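Local coordinates for phosphate-binding protein (Xanthomonas axonopodis pv. citri, PDB 5UB3) that probably serves as a periplasmic solute-binding receptor, paired with a diguanylate cyclase in sensing, and is captured here with a bound chloride ion, at residues L5-I10 with V60-E65; S16-L21 with I42-D47; A69-E74 with V213-T218. All coordinates share one frame; numbering follows the deposited sequence.

Contact 1: residues L5-I10 with V60-E65; sequences LVLGRI and VDWVSE
Val-6 O accepts two successive backbone N-H groups: Asp-61 N at 2.9 Å, tilted out of the carbonyl plane, and Trp-62 N at 3.1 Å in a bond bent enough to be weak. This follows from the backbone of Asp-61, whose helical psi of -34° turns both amides the same way, and from the CA pairing, in which Val-60 lies opposite Val-6 but Trp-62 opposite Leu-7. Asp-61 also reaches back with its carboxylate: OD2 takes Val-6 N at 2.8 Å through its anti lone pair, while OD1 forms a salt bridge with Arg-217. Beyond it come two parallel bridges, Leu-7 with Trp-62 and Gly-8 with Val-63, where the axes of strand segments 5-8 and 62-65 approach to 4.7 Å; Gly-8 N donates to Trp-62 O at 2.7 Å, and Val-63 CA lies 3.2 Å from Gly-8 O as a CA-H...O contact. On the face carrying Leu-7 and Trp-62, one leucine branch does the main work: CD1 sits 3.7 Å from the centroid of the six-membered ring of Trp-62 and 12° off its normal, a CH-pi contact over the face. The indole NE1 is held separately by Glu-214, which probably helps hold the ring's rotation. At the far end Glu-65 bends at chi2 (-67°), bringing its carboxylate to the other segment; OE2 receives Ile-10 N at 2.7 Å on its syn lone pair, with Ile-10 CG1 packed against the same oxygen. Two side-chain carboxylates thus extend the pairing past both ends of the two bridges. Adjacent parallel strands flanked by helices 14-28 and 48-56, strand 4-8 leading into a loop and strand 62-66 into helix 67-75, are typical of the alpha/beta lobes of periplasmic binding proteins.

Contact 2: residues S16-L21 with I42-D47; sequences SHYEQL and ILMAPD
This is an apolar surface contact in which helix 14-28, through His-17, Tyr-18 and Leu-21, packs against the chain leaving strand 39-42 on its way to helix 48-56. The evidence is a small set of carbon and sulfur approaches centred on Ile-42 and Met-44. Ile-42 lies between two helix residues: its CD1 meets Leu-21 CB at 3.6 Å, and its CB approaches Tyr-18 CE1 obliquely at 3.9 Å. With the tyrosine CG anti to its amide nitrogen (chi1 -176°), the ring reaches Ile-42, which it crosses at a slant, touching with CE1 and CD1. Met-44 meets all three helix residues. Its CG touches Leu-21 CD1 at 3.9 Å, SD rests on His-17 CB at 3.7 Å, and a bend at chi3 (-81°) carries CE to Tyr-18 N, 3.7 Å away, near the plane of the ring at its edge. The imidazole of His-17 turns aside and donates from ND1 to Gln-20 OE1, within the helix. Leu-7 of strand 4-8 touches both Leu-21 and Ile-42. The purely apolar chemistry is consistent with side-chain shape, more than directed bonds between these two segments, setting their fit.

Contact 3: residues A69-E74 with V213-T218; sequences AAMLLE and VEMVRT
Met-215 supplies most of this contact, reaching from its strand to Ala-70 and Glu-74 on helix 67-75. Its conformation explains the reach: CG lies opposite the carbonyl carbon (chi1 -51°), and bends at chi2 and chi3 curl the thioether over the helix surface. SD thereby settles 3.8 Å from Ala-70 CB, and CE lies 3.6 Å from Ala-70 O and 4.0 Å from Glu-74 CB. The carbonyl of Ala-70 is already engaged within the helix, accepting Glu-74 N at 2.9 Å, so the methyl group packs beside a satisfied oxygen. Met-71 starts away from the strand, yet its own bends at chi2 and chi3 bring CE round to Met-215 CE at 4.1 Å; the two bent chains cross at about a right angle and meet by their terminal methyls. Val-213 completes the patch. Its chi1 of 55° sets CG1 between the amide nitrogen and the carbonyl carbon, facing Ala-70 CB; the modelled separation of the two methyls is shorter than ordinary carbon packing, so the exact value deserves little weight. Glu-74 meets Met-215 CE with its CB, and its chain runs on extended beyond CG. With alanine here, the helix backbone comes within 7.0 Å of the strand, measured from Ala-70 CA to Met-215 CA. Helix segment 69-74 and strand segment 213-217 run nearly in the same direction, 20° apart, with a closest approach of their axes of 9.6 Å. Pro-81 of strand 79-87 touches Val-213, Met-215 and Glu-74, helix 48-56 packs on Leu-73, and helix 259-277 packs on Met-71 and Leu-72.

Overall arrangement
The three contacts lie together in one lobe: contact 1 pairs sheet strands, and contacts 2 and 3 pack helices against the loop after a strand and against a neighbouring strand. The centre of contact 1 is about 8 Å from that of contact 2 and 9 Å from that of contact 3; contacts 2 and 3 are about 15 Å apart and do not touch. Along the chain, contact 2 falls between 5-10 and 60-65; contact 3 follows, bringing 213-218 back after 138 residues. Backbone pairing ties strand 4-8 to 42-47, while strand 62-66 neighbours antiparallel strand 209-217. Helix 14-28 follows strand 4-8 after a short loop, helix 67-75 follows strand 62-66 at once. Distant sequence parts thus build the lobe, consistent with a periplasmic binding protein.

Contact 1: residues L5-I10 with V60-E65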
loop_
_atom_site.group_PDB
_atom_site.type_symbol
_atom_site.label_atom_id
_atom_site.label_comp_id
_atom_site.label_asym_id
_atom_site.label_seq_id
_atom_site.Cartn_x
_atom_site.Cartn_y
_atom_site.Cartn_z
ATOM N N LEU A 5 14.982 -15.842 9.016
ATOM C CA LEU A 5 14.106 -14.644 8.937
ATOM C C LEU A 5 13.601 -14.488 7.516
ATOM O O LEU A 5 14.375 -14.368 6.589
ATOM C CB LEU A 5 14.861 -13.375 9.343
ATOM C CG LEU A 5 14.073 -12.073 9.329
ATOM C CD1 LEU A 5 13.026 -12.146 10.424
ATOM C CD2 LEU A 5 14.977 -10.869 9.562
ATOM N N VAL A 6 12.296 -14.505 7.355
ATOM C CA VAL A 6 11.690 -14.396 6.042
ATOM C C VAL A 6 11.033 -13.016 5.851
ATOM O O VAL A 6 10.111 -12.666 6.583
ATOM C CB VAL A 6 10.629 -15.524 5.823
ATOM C CG1 VAL A 6 10.241 -15.501 4.369
ATOM C CG2 VAL A 6 11.227 -16.879 6.183
ATOM N N LEU A 7 11.500 -12.271 4.859
ATOM C CA LEU A 7 11.022 -10.914 4.587
ATOM C C LEU A 7 10.141 -11.042 3.381
ATOM O O LEU A 7 10.469 -11.758 2.412
ATOM C CB LEU A 7 12.167 -9.962 4.291
ATOM C CG LEU A 7 11.965 -8.594 3.614
ATOM C CD1 LEU A 7 11.080 -7.633 4.364
ATOM C CD2 LEU A 7 13.332 -7.979 3.389
ATOM N N GLY A 8 9.033 -10.321 3.405
ATOM C CA GLY A 8 8.146 -10.388 2.266
ATOM C C GLY A 8 7.449 -9.072 1.997
ATOM O O GLY A 8 7.698 -8.095 2.635
ATOM N N ARG A 9 6.562 -9.114 1.015
ATOM C CA ARG A 9 5.571 -8.108 0.773
ATOM C C ARG A 9 4.558 -8.714 -0.194
ATOM O O ARG A 9 4.814 -9.716 -0.871
ATOM C CB ARG A 9 6.145 -6.816 0.130
ATOM C CG ARG A 9 6.778 -7.032 -1.238
ATOM C CD ARG A 9 6.970 -5.700 -1.952
ATOM N NE ARG A 9 5.710 -5.163 -2.434
ATOM C CZ ARG A 9 5.590 -4.092 -3.215
ATOM N NH1 ARG A 9 6.666 -3.439 -3.621
ATOM N NH2 ARG A 9 4.392 -3.655 -3.579
ATOM N N ILE A 10 3.419 -8.060 -0.265
ATOM C CA ILE A 10 2.448 -8.348 -1.287
ATOM C C ILE A 10 2.986 -7.767 -2.559
ATOM O O ILE A 10 3.361 -6.598 -2.581
ATOM C CB ILE A 10 1.109 -7.679 -0.939
ATOM C CG1 ILE A 10 0.580 -8.193 0.443
ATOM C CG2 ILE A 10 0.096 -7.942 -2.042
ATOM C CD1 ILE A 10 -0.515 -7.316 0.998
ATOM N N VAL A 60 6.197 -16.334 6.523
ATOM C CA VAL A 60 6.761 -15.038 6.413
ATOM C C VAL A 60 6.785 -14.442 7.782
ATOM O O VAL A 60 5.819 -14.495 8.547
ATOM C CB VAL A 60 5.919 -14.175 5.468
ATOM C CG1 VAL A 60 6.309 -12.701 5.528
ATOM C CG2 VAL A 60 6.059 -14.726 4.034
ATOM N N ASP A 61 7.885 -13.762 8.063
ATOM C CA ASP A 61 8.068 -13.134 9.358
ATOM C C ASP A 61 7.833 -11.654 9.397
ATOM O O ASP A 61 7.403 -11.151 10.410
ATOM C CB ASP A 61 9.438 -13.390 9.844
ATOM C CG ASP A 61 9.702 -14.877 10.066
ATOM O OD1 ASP A 61 8.971 -15.501 10.838
ATOM O OD2 ASP A 61 10.647 -15.390 9.454
ATOM N N TRP A 62 8.162 -10.959 8.323
ATOM C CA TRP A 62 8.299 -9.531 8.334
ATOM C C TRP A 62 7.933 -9.037 6.947
ATOM O O TRP A 62 8.397 -9.593 5.959
ATOM C CB TRP A 62 9.731 -9.184 8.737
ATOM C CG TRP A 62 10.217 -7.814 8.366
ATOM C CD1 TRP A 62 9.513 -6.633 8.353
ATOM C CD2 TRP A 62 11.540 -7.483 7.979
ATOM N NE1 TRP A 62 10.315 -5.590 7.939
ATOM C CE2 TRP A 62 11.575 -6.073 7.734
ATOM C CE3 TRP A 62 12.713 -8.228 7.826
ATOM C CZ2 TRP A 62 12.727 -5.418 7.268
ATOM C CZ3 TRP A 62 13.880 -7.552 7.396
ATOM C CH2 TRP A 62 13.862 -6.174 7.118
ATOM N N VAL A 63 7.012 -8.091 6.895
ATOM C CA VAL A 63 6.656 -7.464 5.635
ATOM C C VAL A 63 6.735 -5.952 5.792
ATOM O O VAL A 63 6.486 -5.435 6.875
ATOM C CB VAL A 63 5.274 -7.863 5.137
ATOM C CG1 VAL A 63 5.154 -9.368 4.895
ATOM C CG2 VAL A 63 4.205 -7.341 6.089
ATOM N N SER A 64 7.029 -5.253 4.698
ATOM C CA SER A 64 7.018 -3.831 4.696
ATOM C C SER A 64 5.938 -3.492 3.717
ATOM O O SER A 64 6.075 -3.854 2.591
ATOM C CB SER A 64 8.336 -3.275 4.202
ATOM O OG SER A 64 8.334 -1.858 4.346
ATOM N N GLU A 65 4.878 -2.827 4.157
ATOM C CA GLU A 65 3.625 -2.607 3.346
ATOM C C GLU A 65 3.095 -1.227 3.546
ATOM O O GLU A 65 3.383 -0.578 4.583
ATOM C CB GLU A 65 2.512 -3.516 3.826
ATOM C CG GLU A 65 2.755 -4.958 3.562
ATOM C CD GLU A 65 2.757 -5.332 2.108
ATOM O OE1 GLU A 65 2.330 -4.556 1.274
ATOM O OE2 GLU A 65 3.215 -6.461 1.840
#

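Contact 2: residues S16-L21 with I42-D47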
loop_
_atom_site.group_PDB
_atom_site.type_symbol
_atom_site.label_atom_id
_atom_site.label_comp_id
_atom_site.label_asym_id
_atom_site.label_seq_id
_atom_site.Cartn_x
_atom_site.Cartn_y
_atom_site.Cartn_z
ATOM N N SER A 16 10.643 -8.248 -10.048
ATOM C CA SER A 16 11.174 -6.929 -9.784
ATOM C C SER A 16 11.293 -6.578 -8.290
ATOM O O SER A 16 12.240 -5.898 -7.870
ATOM C CB SER A 16 10.322 -5.899 -10.543
ATOM O OG SER A 16 9.948 -4.843 -9.691
ATOM N N HIS A 17 10.362 -7.031 -7.460
ATOM C CA HIS A 17 10.403 -6.598 -6.051
ATOM C C HIS A 17 11.414 -7.358 -5.232
ATOM O O HIS A 17 11.794 -6.891 -4.181
ATOM C CB HIS A 17 9.007 -6.658 -5.430
ATOM C CG HIS A 17 8.046 -5.723 -6.110
ATOM N ND1 HIS A 17 8.202 -4.350 -6.073
ATOM C CD2 HIS A 17 6.997 -5.955 -6.929
ATOM C CE1 HIS A 17 7.256 -3.779 -6.794
ATOM N NE2 HIS A 17 6.523 -4.732 -7.339
ATOM N N TYR A 18 11.806 -8.548 -5.697
ATOM C CA TYR A 18 12.867 -9.316 -5.034
ATOM C C TYR A 18 14.045 -8.451 -4.708
ATOM O O TYR A 18 14.519 -8.445 -3.575
ATOM C CB TYR A 18 13.340 -10.428 -5.912
ATOM C CG TYR A 18 14.371 -11.321 -5.247
ATOM C CD1 TYR A 18 13.988 -12.411 -4.472
ATOM C CD2 TYR A 18 15.707 -11.061 -5.399
ATOM C CE1 TYR A 18 14.943 -13.211 -3.850
ATOM C CE2 TYR A 18 16.667 -11.808 -4.759
ATOM C CZ TYR A 18 16.287 -12.894 -4.051
ATOM O OH TYR A 18 17.279 -13.615 -3.503
ATOM N N GLU A 19 14.487 -7.691 -5.711
ATOM C CA GLU A 19 15.677 -6.819 -5.615
ATOM C C GLU A 19 15.557 -5.704 -4.596
ATOM O O GLU A 19 16.529 -5.156 -4.168
ATOM C CB GLU A 19 15.925 -6.148 -6.960
ATOM C CG GLU A 19 16.157 -7.088 -8.149
ATOM C CD GLU A 19 16.135 -6.305 -9.453
ATOM O OE1 GLU A 19 15.143 -5.583 -9.735
ATOM O OE2 GLU A 19 17.138 -6.355 -10.176
ATOM N N GLN A 20 14.328 -5.304 -4.320
ATOM C CA GLN A 20 14.016 -4.282 -3.337
ATOM C C GLN A 20 14.156 -4.768 -1.880
ATOM O O GLN A 20 14.462 -4.002 -0.980
ATOM C CB GLN A 20 12.605 -3.750 -3.658
ATOM C CG GLN A 20 12.563 -3.147 -5.064
ATOM C CD GLN A 20 11.628 -1.959 -5.181
ATOM O OE1 GLN A 20 10.416 -2.136 -5.391
ATOM N NE2 GLN A 20 12.171 -0.725 -4.977
ATOM N N LEU A 21 14.013 -6.076 -1.675
ATOM C CA LEU A 21 14.037 -6.664 -0.381
ATOM C C LEU A 21 15.370 -7.309 0.014
ATOM O O LEU A 21 15.759 -7.251 1.184
ATOM C CB LEU A 21 12.940 -7.726 -0.338
ATOM C CG LEU A 21 11.526 -7.177 -0.595
ATOM C CD1 LEU A 21 10.619 -8.389 -0.699
ATOM C CD2 LEU A 21 11.070 -6.282 0.538
ATOM N N ILE A 42 13.455 -14.604 1.157
ATOM C CA ILE A 42 12.434 -13.714 0.674
ATOM C C ILE A 42 11.233 -14.586 0.256
ATOM O O ILE A 42 11.413 -15.601 -0.438
ATOM C CB ILE A 42 12.924 -12.922 -0.565
ATOM C CG1 ILE A 42 14.157 -12.043 -0.206
ATOM C CG2 ILE A 42 11.815 -12.070 -1.174
ATOM C CD1 ILE A 42 13.893 -10.999 0.844
ATOM N N LEU A 43 10.035 -14.150 0.622
ATOM C CA LEU A 43 8.797 -14.813 0.211
ATOM C C LEU A 43 7.732 -13.741 0.080
ATOM O O LEU A 43 7.275 -13.163 1.053
ATOM C CB LEU A 43 8.336 -15.880 1.186
ATOM C CG LEU A 43 7.115 -16.718 0.773
ATOM C CD1 LEU A 43 7.252 -17.373 -0.604
ATOM C CD2 LEU A 43 6.829 -17.783 1.784
ATOM N N MET A 44 7.334 -13.503 -1.153
ATOM C CA MET A 44 6.335 -12.516 -1.437
ATOM C C MET A 44 5.038 -13.259 -1.718
ATOM O O MET A 44 5.018 -14.478 -1.818
ATOM C CB MET A 44 6.779 -11.670 -2.624
ATOM C CG MET A 44 7.893 -10.720 -2.299
ATOM S SD MET A 44 8.577 -9.953 -3.784
ATOM C CE MET A 44 9.664 -11.256 -4.356
ATOM N N ALA A 45 3.934 -12.535 -1.759
ATOM C CA ALA A 45 2.668 -13.198 -2.032
ATOM C C ALA A 45 1.902 -12.367 -2.993
ATOM O O ALA A 45 2.063 -11.190 -2.991
ATOM C CB ALA A 45 1.882 -13.434 -0.745
ATOM N N PRO A 46 1.059 -12.991 -3.827
ATOM C CA PRO A 46 0.277 -12.171 -4.807
ATOM C C PRO A 46 -0.767 -11.223 -4.215
ATOM O O PRO A 46 -1.129 -10.232 -4.852
ATOM C CB PRO A 46 -0.415 -13.230 -5.715
ATOM C CG PRO A 46 -0.211 -14.573 -5.054
ATOM C CD PRO A 46 0.688 -14.421 -3.831
ATOM N N ASP A 47 -1.253 -11.481 -3.014
ATOM C CA ASP A 47 -2.313 -10.629 -2.453
ATOM C C ASP A 47 -2.325 -10.754 -0.951
ATOM O O ASP A 47 -1.590 -11.593 -0.404
ATOM C CB ASP A 47 -3.672 -10.967 -3.056
ATOM C CG ASP A 47 -3.993 -12.441 -2.941
ATOM O OD1 ASP A 47 -3.968 -12.996 -1.834
ATOM O OD2 ASP A 47 -4.193 -13.045 -3.988
#

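Contact 3: residues A69-E74 with V213-T218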
loop_
_atom_site.group_PDB
_atom_site.type_symbol
_atom_site.label_atom_id
_atom_site.label_comp_id
_atom_site.label_asym_id
_atom_site.label_seq_id
_atom_site.Cartn_x
_atom_site.Cartn_y
_atom_site.Cartn_z
ATOM N N ALA A 69 -2.923 -2.116 3.308
ATOM C CA ALA A 69 -2.556 -3.532 3.191
ATOM C C ALA A 69 -2.164 -4.074 4.505
ATOM O O ALA A 69 -2.482 -5.214 4.894
ATOM C CB ALA A 69 -1.419 -3.713 2.193
ATOM N N ALA A 70 -1.424 -3.259 5.228
ATOM C CA ALA A 70 -0.982 -3.687 6.565
ATOM C C ALA A 70 -2.162 -4.002 7.453
ATOM O O ALA A 70 -2.144 -4.978 8.180
ATOM C CB ALA A 70 -0.094 -2.632 7.212
ATOM N N MET A 71 -3.171 -3.137 7.403
ATOM C CA MET A 71 -4.336 -3.326 8.214
ATOM C C MET A 71 -5.140 -4.526 7.748
ATOM O O MET A 71 -5.710 -5.200 8.594
ATOM C CB MET A 71 -5.174 -2.036 8.326
ATOM C CG MET A 71 -4.414 -0.913 9.023
ATOM S SD MET A 71 -3.911 -1.319 10.685
ATOM C CE MET A 71 -2.191 -1.893 10.516
ATOM N N LEU A 72 -5.151 -4.822 6.431
ATOM C CA LEU A 72 -5.765 -6.080 5.988
ATOM C C LEU A 72 -5.110 -7.249 6.714
ATOM O O LEU A 72 -5.790 -8.190 7.178
ATOM C CB LEU A 72 -5.615 -6.306 4.484
ATOM C CG LEU A 72 -6.356 -5.305 3.639
ATOM C CD1 LEU A 72 -5.996 -5.512 2.173
ATOM C CD2 LEU A 72 -7.832 -5.475 3.807
ATOM N N LEU A 73 -3.788 -7.202 6.807
ATOM C CA LEU A 73 -3.075 -8.291 7.456
ATOM C C LEU A 73 -3.381 -8.327 8.953
ATOM O O LEU A 73 -3.681 -9.395 9.489
ATOM C CB LEU A 73 -1.589 -8.204 7.225
ATOM C CG LEU A 73 -1.098 -8.155 5.786
ATOM C CD1 LEU A 73 0.391 -7.845 5.735
ATOM C CD2 LEU A 73 -1.435 -9.450 5.072
ATOM N N GLU A 74 -3.327 -7.180 9.624
ATOM C CA GLU A 74 -3.649 -7.140 11.068
ATOM C C GLU A 74 -5.079 -7.621 11.329
ATOM O O GLU A 74 -5.313 -8.353 12.275
ATOM C CB GLU A 74 -3.459 -5.746 11.663
ATOM C CG GLU A 74 -3.470 -5.743 13.180
ATOM C CD GLU A 74 -3.202 -4.389 13.777
ATOM O OE1 GLU A 74 -2.407 -4.262 14.718
ATOM O OE2 GLU A 74 -3.870 -3.478 13.350
ATOM N N VAL A 213 4.438 0.848 6.921
ATOM C CA VAL A 213 4.639 0.278 8.247
ATOM C C VAL A 213 5.313 -1.059 8.048
ATOM O O VAL A 213 5.007 -1.818 7.116
ATOM C CB VAL A 213 3.304 0.141 9.002
ATOM C CG1 VAL A 213 2.303 -0.648 8.234
ATOM C CG2 VAL A 213 3.440 -0.465 10.396
ATOM N N GLU A 214 6.233 -1.373 8.950
ATOM C CA GLU A 214 6.804 -2.703 9.050
ATOM C C GLU A 214 5.900 -3.541 9.936
ATOM O O GLU A 214 5.588 -3.165 11.081
ATOM C CB GLU A 214 8.230 -2.595 9.682
ATOM C CG GLU A 214 9.122 -1.629 8.920
ATOM C CD GLU A 214 9.147 -1.958 7.444
ATOM O OE1 GLU A 214 9.508 -3.104 7.151
ATOM O OE2 GLU A 214 8.797 -1.090 6.597
ATOM N N MET A 215 5.508 -4.704 9.446
ATOM C CA MET A 215 4.680 -5.608 10.202
ATOM C C MET A 215 5.434 -6.886 10.435
ATOM O O MET A 215 6.225 -7.331 9.589
ATOM C CB MET A 215 3.400 -5.957 9.482
ATOM C CG MET A 215 2.581 -4.789 8.972
ATOM S SD MET A 215 1.683 -3.924 10.292
ATOM C CE MET A 215 0.392 -5.060 10.669
ATOM N N VAL A 216 5.175 -7.486 11.582
ATOM C CA VAL A 216 5.713 -8.807 11.857
ATOM C C VAL A 216 4.620 -9.730 12.231
ATOM O O VAL A 216 3.574 -9.350 12.805
ATOM C CB VAL A 216 6.802 -8.857 12.942
ATOM C CG1 VAL A 216 8.060 -8.131 12.481
ATOM C CG2 VAL A 216 6.274 -8.370 14.280
ATOM N N ARG A 217 4.877 -10.998 11.972
ATOM C CA ARG A 217 3.852 -11.966 12.146
ATOM C C ARG A 217 3.490 -12.161 13.603
ATOM O O ARG A 217 4.323 -12.133 14.498
ATOM C CB ARG A 217 4.231 -13.290 11.538
ATOM C CG ARG A 217 5.326 -14.031 12.255
ATOM C CD ARG A 217 5.384 -15.421 11.675
ATOM N NE ARG A 217 6.485 -16.127 12.268
ATOM C CZ ARG A 217 6.422 -16.828 13.402
ATOM N NH1 ARG A 217 5.308 -16.946 14.119
ATOM N NH2 ARG A 217 7.514 -17.411 13.831
ATOM N N THR A 218 2.206 -12.468 13.757
ATOM C CA THR A 218 1.661 -13.031 14.978
ATOM C C THR A 218 2.522 -14.182 15.404
ATOM O O THR A 218 2.883 -15.076 14.587
ATOM C CB THR A 218 0.287 -13.588 14.698
ATOM O OG1 THR A 218 -0.562 -12.555 14.206
ATOM C CG2 THR A 218 -0.343 -14.284 15.985
#